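Local atomic coordinates of transcriptional regulator, TetR family (Vibrio parahaemolyticus, PDB entry 3HE0), a protein that probably binds cis-regulatory DNA through a predicted N-terminal helix-turn-helix motif and regulates transcription, as TetR-family proteins do. Residues A[144-148]-A[190-196]; A[134-138]-A[155-160]; A[89-93]-A[182-186]; A[67-71]-A[127-131]. All blocks are in the same frame, centred on the assembly; numbering follows the deposited sequence.

Contact 1: A[144-148]-A[190-196]; sequences EGVFK and WDAIIKH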
loop_
_atom_site.group_PDB
_atom_site.type_symbol
_atom_site.label_atom_id
_atom_site.label_comp_id
_atom_site.label_asym_id
_atom_site.label_seq_id
_atom_site.Cartn_x
_atom_site.Cartn_y
_atom_site.Cartn_z
ATOM N N GLU A 144 10.048 27.823 -4.798
ATOM C CA GLU A 144 9.190 28.968 -4.467
ATOM C C GLU A 144 8.993 29.187 -2.978
ATOM O O GLU A 144 8.271 30.089 -2.585
ATOM C CB GLU A 144 7.821 28.821 -5.150
ATOM C CG GLU A 144 7.885 29.081 -6.650
ATOM C CD GLU A 144 6.617 28.675 -7.401
ATOM O OE1 GLU A 144 5.591 28.364 -6.770
ATOM O OE2 GLU A 144 6.643 28.680 -8.654
ATOM N N GLY A 145 9.600 28.350 -2.145
ATOM C CA GLY A 145 9.463 28.490 -0.703
ATOM C C GLY A 145 8.107 28.052 -0.171
ATOM O O GLY A 145 7.761 28.350 0.976
ATOM N N VAL A 146 7.345 27.323 -0.989
ATOM C CA VAL A 146 6.004 26.888 -0.624
ATOM C C VAL A 146 6.050 25.583 0.125
ATOM O O VAL A 146 5.429 25.444 1.181
ATOM C CB VAL A 146 5.125 26.769 -1.877
ATOM C CG1 VAL A 146 3.842 25.987 -1.583
ATOM C CG2 VAL A 146 4.829 28.168 -2.398
ATOM N N PHE A 147 6.834 24.644 -0.395
ATOM C CA PHE A 147 6.961 23.302 0.194
ATOM C C PHE A 147 8.119 23.174 1.180
ATOM O O PHE A 147 9.118 23.871 1.077
ATOM C CB PHE A 147 7.142 22.250 -0.901
ATOM C CG PHE A 147 5.947 22.077 -1.791
ATOM C CD1 PHE A 147 4.652 22.253 -1.309
ATOM C CD2 PHE A 147 6.107 21.651 -3.092
ATOM C CE1 PHE A 147 3.538 22.063 -2.138
ATOM C CE2 PHE A 147 4.997 21.456 -3.917
ATOM C CZ PHE A 147 3.707 21.678 -3.436
ATOM N N LYS A 148 7.941 22.285 2.157
ATOM C CA LYS A 148 9.011 21.881 3.054
ATOM C C LYS A 148 10.206 21.309 2.268
ATOM O O LYS A 148 10.041 20.580 1.257
ATOM C CB LYS A 148 8.518 20.796 4.035
ATOM C CG LYS A 148 7.299 21.142 4.948
ATOM C CD LYS A 148 7.181 20.125 6.133
ATOM C CE LYS A 148 6.034 20.407 7.114
ATOM N NZ LYS A 148 4.662 20.445 6.499
ATOM N N TRP A 190 -2.127 18.520 1.570
ATOM C CA TRP A 190 -1.370 19.713 1.194
ATOM C C TRP A 190 -0.677 20.297 2.443
ATOM O O TRP A 190 0.495 20.668 2.375
ATOM C CB TRP A 190 -2.327 20.725 0.590
ATOM C CG TRP A 190 -1.780 21.998 0.152
ATOM C CD1 TRP A 190 -1.927 23.197 0.786
ATOM C CD2 TRP A 190 -1.063 22.274 -1.067
ATOM N NE1 TRP A 190 -1.341 24.188 0.058
ATOM C CE2 TRP A 190 -0.786 23.649 -1.076
ATOM C CE3 TRP A 190 -0.613 21.489 -2.120
ATOM C CZ2 TRP A 190 -0.089 24.274 -2.114
ATOM C CZ3 TRP A 190 0.092 22.101 -3.164
ATOM C CH2 TRP A 190 0.337 23.479 -3.152
ATOM N N ASP A 191 -1.374 20.308 3.584
ATOM C CA ASP A 191 -0.772 20.750 4.842
ATOM C C ASP A 191 0.494 19.968 5.183
ATOM O O ASP A 191 1.422 20.520 5.797
ATOM C CB ASP A 191 -1.739 20.601 6.010
ATOM C CG ASP A 191 -2.770 21.716 6.077
ATOM O OD1 ASP A 191 -2.529 22.750 5.413
ATOM O OD2 ASP A 191 -3.795 21.556 6.810
ATOM N N ALA A 192 0.521 18.684 4.838
ATOM C CA ALA A 192 1.675 17.847 5.149
ATOM C C ALA A 192 2.914 18.372 4.417
ATOM O O ALA A 192 3.974 18.359 4.961
ATOM C CB ALA A 192 1.414 16.368 4.791
ATOM N N ILE A 193 2.753 18.868 3.202
ATOM C CA ILE A 193 3.907 19.212 2.371
ATOM C C ILE A 193 4.247 20.700 2.335
ATOM O O ILE A 193 5.383 21.062 1.980
ATOM C CB ILE A 193 3.811 18.606 0.946
ATOM C CG1 ILE A 193 2.593 19.143 0.215
ATOM C CG2 ILE A 193 3.864 17.043 1.040
ATOM C CD1 ILE A 193 2.520 18.738 -1.314
ATOM N N ILE A 194 3.318 21.566 2.731
ATOM C CA ILE A 194 3.633 22.994 2.763
ATOM C C ILE A 194 4.294 23.383 4.103
ATOM O O ILE A 194 4.159 22.676 5.132
ATOM C CB ILE A 194 2.412 23.895 2.442
ATOM C CG1 ILE A 194 1.335 23.826 3.532
ATOM C CG2 ILE A 194 1.829 23.555 1.066
ATOM C CD1 ILE A 194 0.371 25.046 3.494
ATOM N N LYS A 195 5.065 24.463 4.048
ATOM C CA LYS A 195 5.638 25.112 5.224
ATOM C C LYS A 195 4.535 25.835 5.993
ATOM O O LYS A 195 3.583 26.307 5.388
ATOM C CB LYS A 195 6.723 26.108 4.793
ATOM C CG LYS A 195 7.978 25.414 4.326
ATOM C CD LYS A 195 8.989 26.371 3.667
ATOM C CE LYS A 195 9.937 26.982 4.673
ATOM N NZ LYS A 195 10.988 27.835 4.024
ATOM N N HIS A 196 4.631 25.881 7.315
ATOM C CA HIS A 196 3.577 26.510 8.128
ATOM C C HIS A 196 4.142 27.607 9.025
ATOM O O HIS A 196 3.351 28.469 9.478
ATOM C CB HIS A 196 2.827 25.484 8.983
ATOM C CG HIS A 196 1.955 24.561 8.189
ATOM N ND1 HIS A 196 0.677 24.898 7.790
ATOM C CD2 HIS A 196 2.184 23.312 7.710
ATOM C CE1 HIS A 196 0.155 23.889 7.107
ATOM N NE2 HIS A 196 1.048 22.915 7.047
ATOM O OXT HIS A 196 5.368 27.644 9.311
HETATM O O HOH W 1 3.908 27.085 2.575
#

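Contact 2: A[134-138]-A[155-160]; sequences VDRLF and LSGLSF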
loop_
_atom_site.group_PDB
_atom_site.type_symbol
_atom_site.label_atom_id
_atom_site.label_comp_id
_atom_site.label_asym_id
_atom_site.label_seq_id
_atom_site.Cartn_x
_atom_site.Cartn_y
_atom_site.Cartn_z
ATOM N N VAL A 134 5.635 15.102 -11.522
ATOM C CA VAL A 134 5.499 15.100 -10.036
ATOM C C VAL A 134 6.738 15.783 -9.449
ATOM O O VAL A 134 6.660 16.619 -8.536
ATOM C CB VAL A 134 5.349 13.674 -9.452
ATOM C CG1 VAL A 134 5.283 13.704 -7.917
ATOM C CG2 VAL A 134 4.114 13.012 -10.027
ATOM N N ASP A 135 7.894 15.448 -10.004
ATOM C CA ASP A 135 9.127 16.078 -9.550
ATOM C C ASP A 135 9.134 17.555 -9.807
ATOM O O ASP A 135 9.635 18.324 -8.981
ATOM C CB ASP A 135 10.332 15.438 -10.202
ATOM C CG ASP A 135 10.672 14.119 -9.577
ATOM O OD1 ASP A 135 10.753 14.008 -8.314
ATOM O OD2 ASP A 135 10.851 13.186 -10.368
ATOM N N ARG A 136 8.581 17.963 -10.941
ATOM C CA ARG A 136 8.602 19.379 -11.298
ATOM C C ARG A 136 7.726 20.178 -10.340
ATOM O O ARG A 136 8.141 21.253 -9.868
ATOM C CB ARG A 136 8.175 19.607 -12.743
ATOM C CG ARG A 136 8.726 20.898 -13.315
ATOM C CD ARG A 136 8.190 21.113 -14.717
ATOM N NE ARG A 136 9.001 22.019 -15.540
ATOM C CZ ARG A 136 10.184 21.719 -16.098
ATOM N NH1 ARG A 136 10.819 22.631 -16.848
ATOM N NH2 ARG A 136 10.747 20.519 -15.910
ATOM N N LEU A 137 6.552 19.629 -10.007
ATOM C CA LEU A 137 5.708 20.185 -8.948
ATOM C C LEU A 137 6.502 20.393 -7.643
ATOM O O LEU A 137 6.556 21.497 -7.092
ATOM C CB LEU A 137 4.495 19.278 -8.683
ATOM C CG LEU A 137 3.652 19.644 -7.456
ATOM C CD1 LEU A 137 2.851 20.937 -7.646
ATOM C CD2 LEU A 137 2.708 18.552 -7.094
ATOM N N PHE A 138 7.099 19.330 -7.134
ATOM C CA PHE A 138 7.761 19.411 -5.818
ATOM C C PHE A 138 9.008 20.338 -5.904
ATOM O O PHE A 138 9.248 21.163 -5.004
ATOM C CB PHE A 138 8.151 18.021 -5.318
ATOM C CG PHE A 138 6.987 17.153 -4.879
ATOM C CD1 PHE A 138 5.949 17.655 -4.085
ATOM C CD2 PHE A 138 6.935 15.813 -5.239
ATOM C CE1 PHE A 138 4.887 16.844 -3.699
ATOM C CE2 PHE A 138 5.868 14.987 -4.822
ATOM C CZ PHE A 138 4.858 15.503 -4.062
ATOM N N LEU A 155 8.305 13.964 0.257
ATOM C CA LEU A 155 7.129 14.754 -0.060
ATOM C C LEU A 155 6.046 13.854 -0.696
ATOM O O LEU A 155 4.869 13.926 -0.344
ATOM C CB LEU A 155 7.506 15.912 -0.987
ATOM C CG LEU A 155 8.447 16.968 -0.388
ATOM C CD1 LEU A 155 8.808 18.012 -1.464
ATOM C CD2 LEU A 155 7.836 17.619 0.870
ATOM N N SER A 156 6.458 12.957 -1.593
ATOM C CA SER A 156 5.494 12.062 -2.233
ATOM C C SER A 156 4.870 11.117 -1.206
ATOM O O SER A 156 3.647 10.955 -1.174
ATOM C CB SER A 156 6.125 11.274 -3.378
ATOM O OG SER A 156 5.121 10.513 -4.090
ATOM N N GLY A 157 5.709 10.542 -0.347
ATOM C CA GLY A 157 5.232 9.646 0.707
ATOM C C GLY A 157 4.237 10.310 1.650
ATOM O O GLY A 157 3.353 9.656 2.143
ATOM N N LEU A 158 4.376 11.617 1.880
ATOM C CA LEU A 158 3.534 12.337 2.829
ATOM C C LEU A 158 2.191 12.785 2.261
ATOM O O LEU A 158 1.277 13.109 3.028
ATOM C CB LEU A 158 4.270 13.573 3.319
ATOM C CG LEU A 158 5.435 13.341 4.269
ATOM C CD1 LEU A 158 6.332 14.590 4.163
ATOM C CD2 LEU A 158 4.980 12.975 5.708
ATOM N N SER A 159 2.065 12.771 0.932
ATOM C CA SER A 159 0.943 13.386 0.262
ATOM C C SER A 159 0.280 12.380 -0.715
ATOM O O SER A 159 -0.607 11.607 -0.314
ATOM C CB SER A 159 1.399 14.681 -0.422
ATOM O OG SER A 159 2.396 14.452 -1.398
ATOM N N PHE A 160 0.755 12.328 -1.952
ATOM C CA PHE A 160 0.213 11.400 -2.932
ATOM C C PHE A 160 0.158 9.953 -2.467
ATOM O O PHE A 160 -0.909 9.343 -2.504
ATOM C CB PHE A 160 1.003 11.483 -4.242
ATOM C CG PHE A 160 0.924 12.826 -4.912
ATOM C CD1 PHE A 160 -0.294 13.502 -5.027
ATOM C CD2 PHE A 160 2.051 13.429 -5.427
ATOM C CE1 PHE A 160 -0.381 14.744 -5.674
ATOM C CE2 PHE A 160 1.959 14.689 -6.080
ATOM C CZ PHE A 160 0.745 15.336 -6.187
#

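Contact 3: A[89-93]-A[182-186]; sequences RTMWL and LEAAI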
loop_
_atom_site.group_PDB
_atom_site.type_symbol
_atom_site.label_atom_id
_atom_site.label_comp_id
_atom_site.label_asym_id
_atom_site.label_seq_id
_atom_site.Cartn_x
_atom_site.Cartn_y
_atom_site.Cartn_z
ATOM N N ARG A 89 -3.856 19.209 -6.954
ATOM C CA ARG A 89 -5.216 18.695 -6.860
ATOM C C ARG A 89 -5.527 17.756 -8.007
ATOM O O ARG A 89 -6.200 16.736 -7.811
ATOM C CB ARG A 89 -6.247 19.841 -6.828
ATOM C CG ARG A 89 -7.719 19.382 -6.672
ATOM C CD ARG A 89 -8.739 20.544 -6.613
ATOM N NE ARG A 89 -8.691 21.186 -5.310
ATOM C CZ ARG A 89 -8.004 22.292 -5.020
ATOM N NH1 ARG A 89 -8.036 22.772 -3.781
ATOM N NH2 ARG A 89 -7.287 22.930 -5.956
ATOM N N THR A 90 -5.081 18.100 -9.213
ATOM C CA THR A 90 -5.380 17.277 -10.364
ATOM C C THR A 90 -4.805 15.868 -10.181
ATOM O O THR A 90 -5.511 14.871 -10.313
ATOM C CB THR A 90 -4.840 17.909 -11.688
ATOM O OG1 THR A 90 -5.359 19.232 -11.829
ATOM C CG2 THR A 90 -5.251 17.105 -12.906
HETATM N N MSE A 91 -3.517 15.800 -9.878
HETATM C CA MSE A 91 -2.833 14.530 -9.722
HETATM C C MSE A 91 -3.421 13.755 -8.548
HETATM O O MSE A 91 -3.590 12.543 -8.633
HETATM C CB MSE A 91 -1.334 14.747 -9.502
HETATM C CG MSE A 91 -0.632 15.238 -10.747
HETATM SE SE MSE A 91 1.233 15.661 -10.387
HETATM C CE MSE A 91 1.768 16.128 -12.205
ATOM N N TRP A 92 -3.741 14.458 -7.467
ATOM C CA TRP A 92 -4.301 13.807 -6.273
ATOM C C TRP A 92 -5.587 13.100 -6.681
ATOM O O TRP A 92 -5.810 11.957 -6.328
ATOM C CB TRP A 92 -4.567 14.852 -5.183
ATOM C CG TRP A 92 -4.767 14.312 -3.823
ATOM C CD1 TRP A 92 -3.882 14.362 -2.770
ATOM C CD2 TRP A 92 -5.934 13.652 -3.329
ATOM N NE1 TRP A 92 -4.436 13.767 -1.661
ATOM C CE2 TRP A 92 -5.697 13.331 -1.984
ATOM C CE3 TRP A 92 -7.166 13.320 -3.892
ATOM C CZ2 TRP A 92 -6.630 12.667 -1.216
ATOM C CZ3 TRP A 92 -8.090 12.672 -3.115
ATOM C CH2 TRP A 92 -7.816 12.352 -1.792
ATOM N N LEU A 93 -6.426 13.787 -7.449
ATOM C CA LEU A 93 -7.716 13.235 -7.895
ATOM C C LEU A 93 -7.546 12.154 -8.957
ATOM O O LEU A 93 -8.299 11.181 -8.993
ATOM C CB LEU A 93 -8.639 14.337 -8.422
ATOM C CG LEU A 93 -9.311 15.180 -7.335
ATOM C CD1 LEU A 93 -10.108 16.334 -7.959
ATOM C CD2 LEU A 93 -10.225 14.328 -6.450
ATOM N N LEU A 182 -13.840 14.939 0.664
ATOM C CA LEU A 182 -12.713 14.706 -0.232
ATOM C C LEU A 182 -11.813 15.940 -0.366
ATOM O O LEU A 182 -10.554 15.850 -0.299
ATOM C CB LEU A 182 -13.240 14.272 -1.600
ATOM C CG LEU A 182 -12.327 13.424 -2.478
ATOM C CD1 LEU A 182 -11.834 12.193 -1.747
ATOM C CD2 LEU A 182 -13.088 13.018 -3.733
ATOM N N GLU A 183 -12.434 17.097 -0.563
ATOM C CA GLU A 183 -11.664 18.343 -0.634
ATOM C C GLU A 183 -10.953 18.573 0.706
ATOM O O GLU A 183 -9.820 19.053 0.710
ATOM C CB GLU A 183 -12.540 19.541 -1.021
ATOM C CG GLU A 183 -11.803 20.903 -1.120
ATOM C CD GLU A 183 -10.619 20.906 -2.096
ATOM O OE1 GLU A 183 -10.751 20.367 -3.228
ATOM O OE2 GLU A 183 -9.546 21.459 -1.724
ATOM N N ALA A 184 -11.582 18.183 1.818
ATOM C CA ALA A 184 -10.933 18.329 3.126
ATOM C C ALA A 184 -9.717 17.427 3.200
ATOM O O ALA A 184 -8.673 17.844 3.706
ATOM C CB ALA A 184 -11.882 18.043 4.281
ATOM N N ALA A 185 -9.833 16.214 2.667
ATOM C CA ALA A 185 -8.665 15.323 2.572
ATOM C C ALA A 185 -7.537 15.884 1.694
ATOM O O ALA A 185 -6.347 15.782 2.068
ATOM C CB ALA A 185 -9.064 13.927 2.080
ATOM N N ILE A 186 -7.884 16.465 0.541
ATOM C CA ILE A 186 -6.875 17.054 -0.344
ATOM C C ILE A 186 -6.143 18.177 0.392
ATOM O O ILE A 186 -4.900 18.252 0.386
ATOM C CB ILE A 186 -7.496 17.619 -1.637
ATOM C CG1 ILE A 186 -8.067 16.494 -2.531
ATOM C CG2 ILE A 186 -6.474 18.446 -2.375
ATOM C CD1 ILE A 186 -9.050 17.008 -3.700
#

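Contact 4: A[67-71]-A[127-131]; sequences AKRIA and ERKMF. With SO4 (sulfate ion), chain F.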
loop_
_atom_site.group_PDB
_atom_site.type_symbol
_atom_site.label_atom_id
_atom_site.label_comp_id
_atom_site.label_asym_id
_atom_site.label_seq_id
_atom_site.Cartn_x
_atom_site.Cartn_y
_atom_site.Cartn_z
ATOM N N ALA A 67 3.942 0.586 -14.482
ATOM C CA ALA A 67 4.508 1.861 -14.009
ATOM C C ALA A 67 4.302 2.995 -15.042
ATOM O O ALA A 67 3.968 4.139 -14.695
ATOM C CB ALA A 67 5.994 1.696 -13.668
ATOM N N LYS A 68 4.452 2.682 -16.315
ATOM C CA LYS A 68 4.337 3.743 -17.321
ATOM C C LYS A 68 2.896 4.225 -17.415
ATOM O O LYS A 68 2.617 5.416 -17.568
ATOM C CB LYS A 68 4.851 3.252 -18.679
ATOM C CG LYS A 68 4.725 4.283 -19.854
ATOM C CD LYS A 68 5.158 5.738 -19.447
ATOM C CE LYS A 68 6.083 6.418 -20.488
ATOM N NZ LYS A 68 5.537 6.352 -21.905
ATOM N N ARG A 69 1.964 3.295 -17.320
ATOM C CA ARG A 69 0.567 3.644 -17.423
ATOM C C ARG A 69 0.108 4.449 -16.201
ATOM O O ARG A 69 -0.585 5.455 -16.335
ATOM C CB ARG A 69 -0.259 2.369 -17.588
ATOM C CG ARG A 69 0.020 1.635 -18.924
ATOM C CD ARG A 69 -1.233 1.153 -19.511
ATOM N NE ARG A 69 -1.612 -0.139 -18.973
ATOM C CZ ARG A 69 -2.844 -0.502 -18.624
ATOM N NH1 ARG A 69 -3.031 -1.734 -18.181
ATOM N NH2 ARG A 69 -3.878 0.344 -18.670
ATOM N N ILE A 70 0.536 4.005 -15.021
ATOM C CA ILE A 70 0.240 4.722 -13.789
ATOM C C ILE A 70 0.765 6.160 -13.928
ATOM O O ILE A 70 -0.009 7.114 -13.758
ATOM C CB ILE A 70 0.787 3.988 -12.569
ATOM C CG1 ILE A 70 -0.013 2.704 -12.374
ATOM C CG2 ILE A 70 0.672 4.867 -11.296
ATOM C CD1 ILE A 70 0.631 1.720 -11.399
ATOM N N ALA A 71 2.014 6.313 -14.363
ATOM C CA ALA A 71 2.615 7.653 -14.506
ATOM C C ALA A 71 1.815 8.558 -15.425
ATOM O O ALA A 71 1.577 9.736 -15.093
ATOM C CB ALA A 71 4.073 7.574 -14.954
ATOM N N GLU A 127 11.415 3.433 -13.247
ATOM C CA GLU A 127 10.072 3.933 -12.919
ATOM C C GLU A 127 10.065 5.397 -12.436
ATOM O O GLU A 127 9.139 6.150 -12.746
ATOM C CB GLU A 127 9.387 2.996 -11.912
ATOM C CG GLU A 127 9.155 1.595 -12.519
ATOM C CD GLU A 127 8.534 0.584 -11.555
ATOM O OE1 GLU A 127 8.377 0.913 -10.355
ATOM O OE2 GLU A 127 8.187 -0.544 -12.019
ATOM N N ARG A 128 11.111 5.818 -11.725
ATOM C CA ARG A 128 11.155 7.184 -11.197
ATOM C C ARG A 128 11.148 8.192 -12.344
ATOM O O ARG A 128 10.319 9.100 -12.372
ATOM C CB ARG A 128 12.367 7.396 -10.296
ATOM C CG ARG A 128 12.089 8.291 -9.104
ATOM C CD ARG A 128 12.371 9.748 -9.419
ATOM N NE ARG A 128 12.002 10.662 -8.332
ATOM C CZ ARG A 128 12.750 10.936 -7.259
ATOM N NH1 ARG A 128 12.310 11.809 -6.362
ATOM N NH2 ARG A 128 13.927 10.350 -7.066
ATOM N N LYS A 129 12.036 7.997 -13.309
ATOM C CA LYS A 129 12.065 8.832 -14.515
ATOM C C LYS A 129 10.683 9.127 -15.143
ATOM O O LYS A 129 10.479 10.192 -15.732
ATOM C CB LYS A 129 12.982 8.194 -15.565
ATOM C CG LYS A 129 14.442 8.186 -15.145
ATOM C CD LYS A 129 15.363 7.593 -16.202
ATOM C CE LYS A 129 16.808 7.599 -15.703
ATOM N NZ LYS A 129 17.800 7.529 -16.806
HETATM N N MSE A 130 9.734 8.207 -14.998
HETATM C CA MSE A 130 8.395 8.373 -15.579
HETATM C C MSE A 130 7.507 9.434 -14.904
HETATM O O MSE A 130 6.510 9.837 -15.474
HETATM C CB MSE A 130 7.662 7.035 -15.561
HETATM C CG MSE A 130 8.392 5.909 -16.252
HETATM SE SE MSE A 130 7.592 4.146 -15.960
HETATM C CE MSE A 130 8.957 3.025 -16.821
ATOM N N PHE A 131 7.850 9.881 -13.701
ATOM C CA PHE A 131 7.013 10.844 -12.957
ATOM C C PHE A 131 7.587 12.264 -13.005
ATOM O O PHE A 131 7.659 12.953 -11.991
ATOM C CB PHE A 131 6.827 10.359 -11.507
ATOM C CG PHE A 131 6.010 9.114 -11.410
ATOM C CD1 PHE A 131 4.630 9.179 -11.355
ATOM C CD2 PHE A 131 6.609 7.868 -11.452
ATOM C CE1 PHE A 131 3.850 8.016 -11.322
ATOM C CE2 PHE A 131 5.832 6.690 -11.419
ATOM C CZ PHE A 131 4.451 6.780 -11.345
HETATM S S SO4 F . 8.646 10.980 -6.831
HETATM O O1 SO4 F . 7.335 10.316 -6.792
HETATM O O2 SO4 F . 9.235 11.091 -5.499
HETATM O O3 SO4 F . 9.524 10.179 -7.680
HETATM O O4 SO4 F . 8.530 12.336 -7.369
#

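Contact 1: A[144-148]-A[190-196]
A lone antiparallel beta bridge, with Phe147 and Ile194 as its non-hydrogen-bonded pair, fastens the loop behind helix 132-143 to the C-terminal tail. Lys195 N donates to Val146 O at 3.1 Å and Lys148 N to Ile193 O at 2.8 Å, both nearly straight. A water gives one hydrogen to Val146 O and the other to Lys195 O. The Phe147 ring turns its edge to the face of the Trp190 six-membered ring, planes at 75°, with CE1 3.6 Å from Trp190 CZ3. Ile193 CD1 lies alongside CE1 of the same phenyl, and Ile194 CG2 reaches its rim near the ring plane. Gly145, with positive phi, closes helix 132-143 in a Schellman motif, and the loop then runs to the dimer face of the all-helical C-terminal domain. There Lys148 stays extended until its last torsion (chi4 58°), which folds NZ onto two carbonyls: Ala192 O at 2.7 Å, approached from above the carbonyl plane, and Ile194 O at 2.7 Å. Across the subunit interface, Asp191 OD2 of the second subunit forms a salt bridge with this NZ. His196 NE2 donates to Asp191 O at 2.7 Å, in the carbonyl plane and on a lone pair.

Contact 2: A[134-138]-A[155-160]
Phe138 is the main bump here: its ring pushes out from helix 132-143 into a hollow formed by Leu155, Ser156, Ser159 and Phe160. Leu155 CB sits squarely over one face, 3.9 Å from the centroid of the Phe138 ring and 10° off its normal, while Leu155 CD1 follows the ring back toward Phe138 CB. The backbone of Ser156 borders Phe138 CE2 obliquely. Ser159 OG lies at the ring edge, 3.8 Å from Phe138 CZ; that hydroxyl is held by a 2.7 Å hydrogen bond from Ser159 OG to Leu155 O, for which chi1 of 61° swings it back over the preceding turn. The hollow lies where helix 152-158 breaks and helix 160-171 begins, within the helical bundle of the TetR-type C-terminal domain. Phe160 is the answering bump. Its ring slides past Phe138 in the opposite sense, planes at 46°, with Phe160 CE2 3.6 Å from Phe138 CZ. It enters a notch between Val134, one turn before Phe138, and the adjacent Leu137: Val134 CG1 meets Phe160 CE2 at 3.9 Å, and Leu137 CD2 abuts the ring edge, 3.9 Å from Phe160 CZ. Ile193 of helix 179-193 also packs on Phe138, Leu155 and Ser159.

Contact 3: A[89-93]-A[182-186]
Arg89 NH1 donates to Glu183 OE2 at 2.9 Å in a practically straight bond of 178°, and Arg89 NE donates to Glu183 OE1 at 3.0 Å. This is a bidentate, side-on salt bridge between helix 84-97 and helix 179-193 of the all-helical TetR-type C-terminal domain. Both carboxylate oxygens are met on the syn side, and OE2 lies exactly in the guanidinium plane, although the two flat groups are twisted 35° apart. Both side chains bend to make the match: Arg89 runs straight from the backbone until a bend at chi3 turns the NE-NH1 edge of the guanidinium to the acid, and Glu183 folds back at chi2. Two nitrogens against two oxygens fix the rotation of both ends. Glu187, one turn further along helix 179-193, brings a second carboxylate near, in a long, weak ion pair with Arg89 NH1; the like charge beside Glu183 would probably be eased by the shared arginine.

Apart from the salt bridge the contact is apolar. The local axes are 11.3 Å apart at closest approach and run at 117° to each other, so the gap is spanned by large side chains. Trp92 reaches across and Ile186 CG1 rests over one face of its indole, 3.7 Å from the centroid of the six-membered ring. Leu182 CD1 touches the rim of that ring near its plane, and Ala185 CB approaches obliquely beside CZ2. Leu93 CD2 lies 4.2 Å from Leu182 CD2. Ile186 CD1 rests against both Leu93 CD2 and Arg89 CG, 4.0 Å from each.

Contact 4: A[67-71]-A[127-131]
The Phe131 ring takes Ala71 CB on one face, 3.8 Å from its centroid and 16° off the normal, displaced toward the rim where CE1 and CZ lie. Near the ring plane, Ile70 CG2 reaches the edge at CZ, 4.2 Å away. Phe131 CE1 also comes within 3.4 Å of Ala71 CA, so the phenyl lies directly on the backbone of helix 55-74. Small alanine side chains are consistent with so close an approach of the two segments: Ala71 CB fits between the Phe131 ring and Met130, 3.4 Å from Met130 O. Met130, a selenomethionine, stretches out fully beyond CG (chi2 170°, chi3 -173°) along helix 55-74 and brings its selenium to 3.5 Å from Lys68 N and 3.7 Å from Ala67 CB. One turn back, Glu127 is extended too, its CG and carboxylate passing over Ala67 CB, with CG at 3.4 Å.

Arg128 faces elsewhere. Its NE makes a weak, bent bond to sulfate O3, the ion probably coming from the crystallisation liquor, and its NH1 is in long, weak ion pairs with Asp135 and Glu153.

Gln75 NE2 hydrogen-bonds to both Ala71 O and Met130 O, adding a polar link to this otherwise apolar meeting. In TetR-family proteins the fourth helix, here helix 55-74, joins the DNA-binding head to the C-terminal domain. Its last turns rest here on the junction where helix 117-129 gives way to helix 132-143, Phe131 being the N-cap residue of the latter, while Ile70 also packs against helix 102-107.

Contact 2 lies between the others. It meets contact 1 where Phe147 CE2 packs 3.5 Å from Leu137 O, and contact 3 where Phe160 CE1 lies 3.8 Å from Trp92 N. Contacts 1 and 3 share helix 179-193, their centres about 16 Å apart, and both touch the second subunit. Contact 4 is remote from contact 1, about 24 Å between centres, but Arg128 NH1 reaches Asp135 OD1 of segment 134-138 at 3.3 Å, a weak ion pair. The sulfate sits between contacts 4 and 2, weakly bound by Arg128 and Ser156; with glycerol near Ser156 and Phe131, it may mark a pocket.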